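Thioredoxin domain-containing protein (Vibrio parahaemolyticus, PDB 2R5S) is of uncertain function but may belong to a protein-disulfide reductase, this chain being its C-terminal, all-helical tetratricopeptide-repeat part rather than the thioredoxin domain. Local coordinates at residues 8-13 against 34-39; 48-51 against 57-60; 110-115 against 147-152; 126-131 against 165-170. All blocks are in the same frame, centred on the assembly; numbering follows the deposited sequence.

Contact 1 of 4, residues 8-13 against 34-39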
# COMPACT_ATOMS: atom_id res chain seq x y z
N GLN A 8 -3.29 -13.82 24.60
CA GLN A 8 -4.64 -13.51 24.12
C GLN A 8 -4.60 -12.63 22.88
O GLN A 8 -5.31 -12.90 21.89
CB GLN A 8 -5.40 -12.74 25.21
CG GLN A 8 -6.84 -13.14 25.36
CD GLN A 8 -6.96 -14.49 26.02
OE1 GLN A 8 -6.90 -15.53 25.37
NE2 GLN A 8 -7.12 -14.47 27.34
N LEU A 9 -3.78 -11.57 22.96
CA LEU A 9 -3.43 -10.76 21.79
C LEU A 9 -3.20 -11.62 20.57
O LEU A 9 -3.74 -11.33 19.50
CB LEU A 9 -2.18 -9.90 22.07
CG LEU A 9 -2.39 -8.66 22.93
CD1 LEU A 9 -1.10 -7.88 23.00
CD2 LEU A 9 -3.54 -7.78 22.40
N LEU A 10 -2.40 -12.67 20.74
CA LEU A 10 -2.11 -13.61 19.66
C LEU A 10 -3.35 -14.27 19.12
O LEU A 10 -3.40 -14.56 17.93
CB LEU A 10 -1.10 -14.69 20.08
CG LEU A 10 0.39 -14.30 20.07
CD1 LEU A 10 1.27 -15.52 20.28
CD2 LEU A 10 0.73 -13.71 18.76
N LYS A 11 -4.36 -14.50 19.96
CA LYS A 11 -5.66 -15.04 19.47
C LYS A 11 -6.52 -13.95 18.86
O LYS A 11 -7.32 -14.21 17.97
CB LYS A 11 -6.46 -15.83 20.54
CG LYS A 11 -7.36 -16.91 19.90
CD LYS A 11 -8.00 -17.92 20.91
CE LYS A 11 -9.25 -18.60 20.32
NZ LYS A 11 -9.54 -20.00 20.80
N GLN A 12 -6.34 -12.72 19.35
CA GLN A 12 -6.89 -11.54 18.66
C GLN A 12 -6.36 -11.47 17.23
O GLN A 12 -7.17 -11.41 16.31
CB GLN A 12 -6.61 -10.24 19.43
CG GLN A 12 -7.77 -9.70 20.20
CD GLN A 12 -8.70 -8.88 19.31
OE1 GLN A 12 -9.78 -9.36 18.89
NE2 GLN A 12 -8.30 -7.63 19.01
N VAL A 13 -5.04 -11.53 17.03
CA VAL A 13 -4.47 -11.57 15.64
C VAL A 13 -5.10 -12.69 14.84
O VAL A 13 -5.63 -12.49 13.73
CB VAL A 13 -2.95 -11.78 15.59
CG1 VAL A 13 -2.49 -11.85 14.15
CG2 VAL A 13 -2.23 -10.66 16.28
N ASP A 34 8.66 -6.95 21.29
CA ASP A 34 9.51 -7.02 20.09
C ASP A 34 9.94 -8.45 19.86
O ASP A 34 9.88 -8.95 18.73
CB ASP A 34 10.75 -6.20 20.21
CG ASP A 34 10.48 -4.71 20.39
OD1 ASP A 34 11.30 -4.09 21.13
OD2 ASP A 34 9.47 -4.19 19.80
N GLU A 35 10.39 -9.10 20.93
CA GLU A 35 10.61 -10.54 20.91
C GLU A 35 9.47 -11.29 20.14
O GLU A 35 9.75 -12.02 19.20
CB GLU A 35 10.78 -11.12 22.32
CG GLU A 35 11.94 -10.50 23.16
CD GLU A 35 11.44 -9.47 24.19
OE1 GLU A 35 10.20 -9.26 24.29
OE2 GLU A 35 12.29 -8.88 24.91
N LEU A 36 8.21 -11.11 20.55
CA LEU A 36 7.12 -11.89 19.93
C LEU A 36 6.87 -11.40 18.52
O LEU A 36 6.56 -12.20 17.60
CB LEU A 36 5.85 -11.88 20.80
CG LEU A 36 4.70 -12.82 20.35
CD1 LEU A 36 5.14 -14.27 20.19
CD2 LEU A 36 3.51 -12.75 21.27
N GLN A 37 7.01 -10.10 18.30
CA GLN A 37 7.02 -9.58 16.94
C GLN A 37 7.98 -10.28 15.97
O GLN A 37 7.65 -10.49 14.81
CB GLN A 37 7.19 -8.08 16.89
CG GLN A 37 5.94 -7.40 17.33
CD GLN A 37 5.93 -5.94 17.08
OE1 GLN A 37 5.86 -5.16 18.01
NE2 GLN A 37 5.99 -5.55 15.82
N SER A 38 9.11 -10.73 16.47
CA SER A 38 10.09 -11.29 15.57
C SER A 38 9.98 -12.81 15.51
O SER A 38 10.73 -13.45 14.80
CB SER A 38 11.50 -10.85 16.07
OG SER A 38 11.92 -11.83 17.01
N ARG A 39 9.00 -13.40 16.22
CA ARG A 39 8.80 -14.84 16.11
C ARG A 39 8.46 -15.12 14.65
O ARG A 39 7.72 -14.38 14.03
CB ARG A 39 7.69 -15.31 17.04
CG ARG A 39 7.97 -16.67 17.65
CD ARG A 39 6.90 -16.95 18.71
NE ARG A 39 5.67 -17.46 18.12
CZ ARG A 39 4.65 -17.91 18.86
NH1 ARG A 39 3.55 -18.42 18.27
NH2 ARG A 39 4.74 -17.85 20.19
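At the N-terminal end of this tetratricopeptide-repeat array, the first helix, 9-18, meets the short helix 34-37 through Leu10 and Leu36, two leucines that reach toward each other tip to tip across a lightly buried surface contact. The backbones stay well apart, with the CA atoms of Leu10 and Leu36 9.4 Å from each other, and the branched ends bridge that distance. CD2 of Leu36 does most of the touching: it lies 3.7 Å from CG of Leu10 and lies close to both methyls of that residue as well. Leu36 gets there by holding CG anti to its own nitrogen (chi1 -172°), whereas Leu10 has its CG beside the nitrogen. Leu32, in the turn between helices 22-30 and 34-37, also packs on Leu10, while neighbouring Leu9 and Val13 lean on Val28 of helix 22-30. The turn after Leu36 is tied down at Glu35 O, which accepts from both N and OG of Ser38, the hydroxyl at 3.1 Å from that oxygen. Arg39 follows as the N-cap of helix 40-52 and bends at chi3 (82°); NH1 makes a salt bridge with Asp41, and NH2 comes within 4.2 Å of Leu10 CD1, which lies oblique to the guanidinium plane.

Contact 2 of 4, residues 48-51 against 57-60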
# COMPACT_ATOMS: atom_id res chain seq x y z
N ASP A 48 1.58 -11.47 5.43
CA ASP A 48 0.30 -11.68 4.77
C ASP A 48 -0.52 -10.41 4.91
O ASP A 48 -1.24 -10.07 4.01
CB ASP A 48 -0.40 -12.84 5.47
CG ASP A 48 -1.65 -13.24 4.82
OD1 ASP A 48 -1.82 -13.03 3.62
OD2 ASP A 48 -2.50 -13.85 5.52
N CYS A 49 -0.42 -9.72 6.06
CA CYS A 49 -1.24 -8.54 6.26
C CYS A 49 -0.76 -7.38 5.35
O CYS A 49 -1.56 -6.59 4.78
CB CYS A 49 -1.23 -8.14 7.75
SG CYS A 49 -2.24 -9.20 8.82
N LEU A 50 0.55 -7.26 5.21
CA LEU A 50 1.08 -6.16 4.43
C LEU A 50 0.61 -6.33 2.96
O LEU A 50 0.12 -5.39 2.28
CB LEU A 50 2.60 -6.16 4.53
CG LEU A 50 3.08 -5.84 5.92
CD1 LEU A 50 4.61 -6.01 6.01
CD2 LEU A 50 2.70 -4.39 6.23
N LEU A 51 0.71 -7.54 2.49
CA LEU A 51 0.39 -7.84 1.16
C LEU A 51 -1.10 -7.68 0.89
O LEU A 51 -1.48 -7.24 -0.20
CB LEU A 51 0.79 -9.28 0.91
CG LEU A 51 1.32 -9.67 -0.44
CD1 LEU A 51 2.80 -9.55 -0.31
CD2 LEU A 51 0.90 -11.13 -0.69
N GLU A 57 6.25 -3.42 -0.85
CA GLU A 57 7.62 -3.14 -0.45
C GLU A 57 7.94 -3.48 1.00
O GLU A 57 8.85 -4.21 1.28
CB GLU A 57 7.90 -1.66 -0.68
CG GLU A 57 9.26 -1.38 -0.45
CD GLU A 57 10.00 -1.23 -1.75
OE1 GLU A 57 10.62 -0.16 -1.88
OE2 GLU A 57 9.93 -2.17 -2.62
N LEU A 58 7.18 -2.93 1.93
CA LEU A 58 7.19 -3.48 3.29
C LEU A 58 7.04 -5.02 3.30
O LEU A 58 7.79 -5.67 3.98
CB LEU A 58 6.12 -2.78 4.14
CG LEU A 58 6.32 -1.31 4.54
CD1 LEU A 58 5.17 -0.90 5.43
CD2 LEU A 58 7.68 -0.95 5.22
N ALA A 59 6.11 -5.62 2.54
CA ALA A 59 5.97 -7.10 2.56
C ALA A 59 7.28 -7.81 2.12
O ALA A 59 7.77 -8.73 2.77
CB ALA A 59 4.77 -7.60 1.72
N GLN A 60 7.92 -7.33 1.06
CA GLN A 60 9.07 -8.01 0.50
C GLN A 60 10.27 -7.93 1.47
O GLN A 60 11.08 -8.84 1.59
CB GLN A 60 9.47 -7.32 -0.81
CG GLN A 60 10.76 -7.84 -1.34
CD GLN A 60 11.56 -6.77 -1.97
OE1 GLN A 60 12.43 -6.15 -1.32
NE2 GLN A 60 11.30 -6.54 -3.25
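The methyl of Ala59 is the small bump here, and it fits between the side chains of Leu50 and Leu51. On one flank its CB rests 3.8 Å from CB of Leu50; on the other it presses against CD1 of Leu51 at 3.4 Å, tighter than carbon atoms usually pack. With so little side chain at Ala59, the two helices come very close, the CA atoms of Leu50 and Ala59 being 5.3 Å apart. Helix 40-52 turns back through a short link into helix 56-63, a close pairing of successive helices within the tetratricopeptide-repeat region. Leu50 supplies a second bump. CG sits beside the backbone nitrogen (chi1 -67°), which carries CD1 past Ala59 and over the backbone of helix 56-63, 3.8 Å from the carbonyl carbon of Leu58. The same methyl touches CB of Leu58 at 4.0 Å, so it beds against the backbone and the root of that side chain. Leu26 of helix 22-30 also packs on Leu50, and Lys81 and Leu82 of helix 73-88 touch Leu51. Thr53, at the turn, hydrogen-bonds through OG1 to the carbonyl oxygens of Cys49 and Leu50.

Contact 3 of 4, residues 110-115 against 147-152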
# COMPACT_ATOMS: atom_id res chain seq x y z
N LEU A 110 -5.59 12.93 -17.52
CA LEU A 110 -4.70 11.78 -17.77
C LEU A 110 -3.98 11.39 -16.50
O LEU A 110 -3.64 10.23 -16.29
CB LEU A 110 -3.63 12.14 -18.79
CG LEU A 110 -3.84 11.50 -20.16
CD1 LEU A 110 -2.94 12.28 -21.11
CD2 LEU A 110 -3.43 10.01 -20.04
N ALA A 111 -3.74 12.39 -15.67
CA ALA A 111 -3.01 12.18 -14.44
C ALA A 111 -3.88 11.41 -13.47
O ALA A 111 -3.42 10.42 -12.91
CB ALA A 111 -2.49 13.48 -13.87
N CYS A 112 -5.14 11.81 -13.36
CA CYS A 112 -6.14 11.08 -12.57
C CYS A 112 -6.22 9.63 -12.97
O CYS A 112 -6.23 8.75 -12.12
CB CYS A 112 -7.50 11.79 -12.63
SG CYS A 112 -7.48 13.35 -11.62
N GLU A 113 -6.28 9.36 -14.27
CA GLU A 113 -6.34 7.96 -14.83
C GLU A 113 -4.99 7.20 -14.57
O GLU A 113 -4.98 6.06 -14.11
CB GLU A 113 -6.48 8.03 -16.32
CG GLU A 113 -7.60 8.86 -16.89
CD GLU A 113 -7.71 8.62 -18.42
OE1 GLU A 113 -7.99 9.59 -19.16
OE2 GLU A 113 -7.47 7.45 -18.89
N LEU A 114 -3.86 7.83 -14.87
CA LEU A 114 -2.57 7.20 -14.51
C LEU A 114 -2.60 6.76 -13.01
O LEU A 114 -2.41 5.56 -12.67
CB LEU A 114 -1.39 8.15 -14.82
CG LEU A 114 -0.05 7.54 -14.48
CD1 LEU A 114 -0.06 6.10 -15.02
CD2 LEU A 114 1.13 8.31 -15.03
N ALA A 115 -2.99 7.70 -12.14
CA ALA A 115 -3.01 7.47 -10.72
C ALA A 115 -3.90 6.33 -10.33
O ALA A 115 -3.48 5.54 -9.49
CB ALA A 115 -3.34 8.79 -9.95
N LYS A 147 -8.02 16.38 -6.48
CA LYS A 147 -8.18 16.16 -5.07
C LYS A 147 -9.05 14.94 -4.74
O LYS A 147 -8.74 14.23 -3.81
CB LYS A 147 -8.74 17.40 -4.37
CG LYS A 147 -8.46 17.41 -2.88
CD LYS A 147 -9.69 17.93 -2.17
CE LYS A 147 -9.58 19.42 -1.98
NZ LYS A 147 -8.90 19.60 -0.73
N LYS A 148 -10.11 14.70 -5.48
CA LYS A 148 -10.97 13.57 -5.20
C LYS A 148 -10.31 12.21 -5.48
O LYS A 148 -10.49 11.20 -4.75
CB LYS A 148 -12.23 13.67 -6.07
CG LYS A 148 -13.21 12.54 -5.83
CD LYS A 148 -14.39 12.64 -6.77
CE LYS A 148 -15.17 11.41 -6.68
NZ LYS A 148 -16.28 11.62 -5.68
N THR A 149 -9.60 12.13 -6.59
CA THR A 149 -8.98 10.86 -6.85
C THR A 149 -7.82 10.65 -5.90
O THR A 149 -7.64 9.57 -5.44
CB THR A 149 -8.61 10.54 -8.33
OG1 THR A 149 -7.24 10.15 -8.33
CG2 THR A 149 -8.76 11.70 -9.26
N PHE A 150 -7.12 11.70 -5.52
CA PHE A 150 -6.21 11.61 -4.36
C PHE A 150 -6.94 11.07 -3.10
O PHE A 150 -6.47 10.13 -2.46
CB PHE A 150 -5.67 13.01 -4.11
CG PHE A 150 -4.55 13.09 -3.17
CD1 PHE A 150 -3.23 12.95 -3.62
CD2 PHE A 150 -4.78 13.40 -1.82
CE1 PHE A 150 -2.13 13.09 -2.71
CE2 PHE A 150 -3.69 13.53 -0.93
CZ PHE A 150 -2.40 13.39 -1.38
N MSE A 151 -8.13 11.61 -2.82
CA MSE A 151 -8.89 11.26 -1.63
C MSE A 151 -9.49 9.83 -1.66
O MSE A 151 -9.57 9.17 -0.63
CB MSE A 151 -10.02 12.26 -1.45
CG MSE A 151 -9.55 13.72 -1.14
SE MSE A 151 -9.19 14.18 0.69
CE MSE A 151 -10.92 14.13 1.53
N ASP A 152 -9.94 9.38 -2.84
CA ASP A 152 -10.42 7.99 -2.96
C ASP A 152 -9.21 7.04 -2.79
O ASP A 152 -9.32 6.00 -2.16
CB ASP A 152 -11.11 7.73 -4.31
CG ASP A 152 -12.30 8.66 -4.61
OD1 ASP A 152 -13.02 9.13 -3.68
OD2 ASP A 152 -12.53 8.91 -5.82
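Cys112 and Thr149 carry most of the contact between helices 108-120 and 145-157, and they come at each other differently: the CB of Thr149 points at the opposing helix, whereas that of Cys112 leaves its helix along the flank of the interface. The threonine leads with its methyl. CG2 of Thr149 sits 3.6 Å from CB of Cys112 and 3.2 Å from SG, an unusually short approach to the sulfur. The sulfur is brought to this spot by a chi1 of -73°, which sets SG beside the backbone nitrogen of Cys112. Both residues being small, the helices approach to 6.4 Å between the CA atoms of Cys112 and Thr149. In the tetratricopeptide-repeat array these two helices are not successive: helix 124-135 comes between them in the chain, and its Leu131 packs on both Ala115 and Thr149. The other branch of Thr149 is turned toward Ala115, one helical turn on from Cys112, where OG1 stands a loose 4.4 Å from CB. That hydroxyl is buried and finds no hydrogen-bonding partner in the model. Since chi1 of Thr149, 128°, lies away from the staggered positions, the exact placing of its two branches is less certain. Glu145 and Val146 also touch Cys112, while Phe150, the next residue after Thr149, turns to Tyr167 and Leu171 of helix 162-174.

Contact 4 of 4, residues 126-131 against 165-170. With EDO (1,2-ethanediol), chain D.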
# COMPACT_ATOMS: atom_id res chain seq x y z
N GLU A 126 3.73 6.38 -5.91
CA GLU A 126 3.69 7.11 -7.20
C GLU A 126 2.33 7.72 -7.59
O GLU A 126 2.32 8.83 -8.08
CB GLU A 126 4.14 6.20 -8.36
CG GLU A 126 5.63 5.80 -8.37
CD GLU A 126 5.86 4.54 -9.20
OE1 GLU A 126 5.34 3.46 -8.81
OE2 GLU A 126 6.50 4.63 -10.27
N ALA A 127 1.22 6.96 -7.49
CA ALA A 127 -0.13 7.49 -7.65
C ALA A 127 -0.31 8.81 -6.84
O ALA A 127 -0.67 9.84 -7.40
CB ALA A 127 -1.11 6.49 -7.13
N LEU A 128 -0.06 8.78 -5.53
CA LEU A 128 -0.32 9.92 -4.66
C LEU A 128 0.71 10.99 -4.91
O LEU A 128 0.44 12.17 -4.68
CB LEU A 128 -0.27 9.49 -3.19
CG LEU A 128 -1.45 8.62 -2.73
CD1 LEU A 128 -1.16 7.76 -1.49
CD2 LEU A 128 -2.78 9.42 -2.58
N GLU A 129 1.92 10.62 -5.32
CA GLU A 129 2.95 11.70 -5.54
C GLU A 129 2.58 12.40 -6.85
O GLU A 129 2.57 13.62 -6.95
CB GLU A 129 4.35 11.14 -5.66
CG GLU A 129 5.40 12.16 -6.17
CD GLU A 129 6.08 12.92 -5.07
OE1 GLU A 129 5.62 12.84 -3.90
OE2 GLU A 129 7.10 13.64 -5.35
N LEU A 130 2.21 11.62 -7.87
CA LEU A 130 1.68 12.23 -9.09
C LEU A 130 0.67 13.35 -8.77
O LEU A 130 0.83 14.51 -9.19
CB LEU A 130 0.98 11.18 -9.98
CG LEU A 130 1.00 11.65 -11.42
CD1 LEU A 130 2.44 11.80 -12.04
CD2 LEU A 130 0.11 10.72 -12.26
N LEU A 131 -0.37 13.00 -8.03
CA LEU A 131 -1.47 13.92 -7.73
C LEU A 131 -1.00 15.07 -6.84
O LEU A 131 -1.43 16.22 -7.01
CB LEU A 131 -2.60 13.13 -7.07
CG LEU A 131 -3.65 12.53 -8.08
CD1 LEU A 131 -3.04 12.25 -9.45
CD2 LEU A 131 -4.51 11.31 -7.63
N SER A 165 -0.91 7.59 5.26
CA SER A 165 -0.72 8.57 6.32
C SER A 165 0.22 9.74 5.98
O SER A 165 0.03 10.85 6.48
CB SER A 165 -0.29 7.88 7.61
OG SER A 165 -1.26 6.92 8.02
N LYS A 166 1.23 9.53 5.15
CA LYS A 166 2.11 10.66 4.86
C LYS A 166 1.44 11.69 3.94
O LYS A 166 1.56 12.87 4.11
CB LYS A 166 3.49 10.19 4.35
CG LYS A 166 4.10 11.05 3.27
CD LYS A 166 5.31 10.36 2.65
CE LYS A 166 5.63 10.96 1.31
NZ LYS A 166 6.65 12.08 1.34
N TYR A 167 0.70 11.21 2.96
CA TYR A 167 -0.05 12.07 2.06
C TYR A 167 -1.30 12.69 2.65
O TYR A 167 -1.60 13.83 2.31
CB TYR A 167 -0.31 11.33 0.75
CG TYR A 167 1.01 11.19 -0.00
CD1 TYR A 167 1.44 12.19 -0.88
CD2 TYR A 167 1.84 10.09 0.21
CE1 TYR A 167 2.60 12.07 -1.52
CE2 TYR A 167 3.02 9.96 -0.47
CZ TYR A 167 3.39 10.95 -1.33
OH TYR A 167 4.59 10.86 -1.98
N ARG A 168 -2.00 11.98 3.53
CA ARG A 168 -3.05 12.63 4.32
C ARG A 168 -2.52 13.88 5.02
O ARG A 168 -3.16 14.93 4.98
CB ARG A 168 -3.59 11.72 5.41
CG ARG A 168 -4.49 10.69 4.86
CD ARG A 168 -5.29 9.94 5.92
NE ARG A 168 -5.97 8.81 5.25
CZ ARG A 168 -5.59 7.53 5.33
NH1 ARG A 168 -4.54 7.20 6.11
NH2 ARG A 168 -6.29 6.57 4.68
N ARG A 169 -1.38 13.74 5.71
CA ARG A 169 -0.75 14.84 6.43
C ARG A 169 -0.33 15.92 5.47
O ARG A 169 -0.50 17.11 5.75
CB ARG A 169 0.51 14.36 7.17
CG ARG A 169 0.23 13.81 8.53
CD ARG A 169 1.54 13.59 9.29
NE ARG A 169 1.94 12.18 9.32
CZ ARG A 169 2.94 11.65 8.62
NH1 ARG A 169 3.70 12.39 7.81
NH2 ARG A 169 3.18 10.35 8.73
N GLN A 170 0.27 15.51 4.35
CA GLN A 170 0.63 16.43 3.31
C GLN A 170 -0.53 17.29 2.91
O GLN A 170 -0.54 18.50 3.18
CB GLN A 170 1.31 15.72 2.13
CG GLN A 170 2.80 15.60 2.48
CD GLN A 170 3.71 14.98 1.46
OE1 GLN A 170 4.72 14.44 1.84
NE2 GLN A 170 3.39 15.08 0.19
C1 EDO D . -0.16 18.24 9.00
O1 EDO D . -0.98 17.47 8.11
C2 EDO D . -0.08 19.71 8.58
O2 EDO D . -0.84 20.58 9.43
O HOH W 1 5.57 14.54 -1.60
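Tyr167 carries the join between helices 124-135 and 162-174 of this tetratricopeptide-repeat region, offering a ring face to Leu128 and its hydroxyl to Glu129. The apolar part is a CH-pi contact: CB of Leu128 stands over the middle of the ring, 3.9 Å from its centroid and 12° off the normal. CD1 of Leu128 reaches the CD2 side of the same ring at 4.2 Å. Tyr167 also packs on Phe150 of helix 145-157 and on Trp132, so its ring sits in a largely hydrophobic setting. The polar part lies at the ring's edge, where Tyr167 OH donates to OE1 of Glu129 at 2.9 Å. The acceptor is met on its anti side, 26° out of the carboxylate plane, and the carboxylate stands nearly perpendicular to the ring. Glu129 brings OE1 round by a bend at chi2 (90°). Water forms the third element: one molecule donates to the same OE1 and accepts from NE2 of Gln170, adding a second link between the helices. Gln170 is steadied in turn from its own helix, for Lys166 NZ gives its OE1 a hydrogen bond of 3.1 Å. Two donors on OE1 of Glu129, with Lys166 NZ nearby though not in contact, would favour the ionised carboxylate, and the tyrosine's bond to it would tend to hold the ring against Leu128.

In the fold
All four contacts belong to one all-helical chain. Contact 1 closes before contact 2 opens; their centres lie about 17 Å apart, and helices 34-37 and 40-52, which they use, are consecutive. Contacts 3 and 4 alternate their segments along the chain, through helices 108-120, 124-135, 145-157 and 162-174, and touch each other with centres about 11 Å apart: Phe150 CE1 packs on Leu128 O there. Contact 2 lies about 24 Å from contact 3, centre to centre, in a different tetratricopeptide-repeat range, and contact 1 is on the opposite side of the chain's centre from contacts 3 and 4. Contacts 3 and 4 thus share a packed four-helix group, whose segments contacts 1 and 2 do not touch.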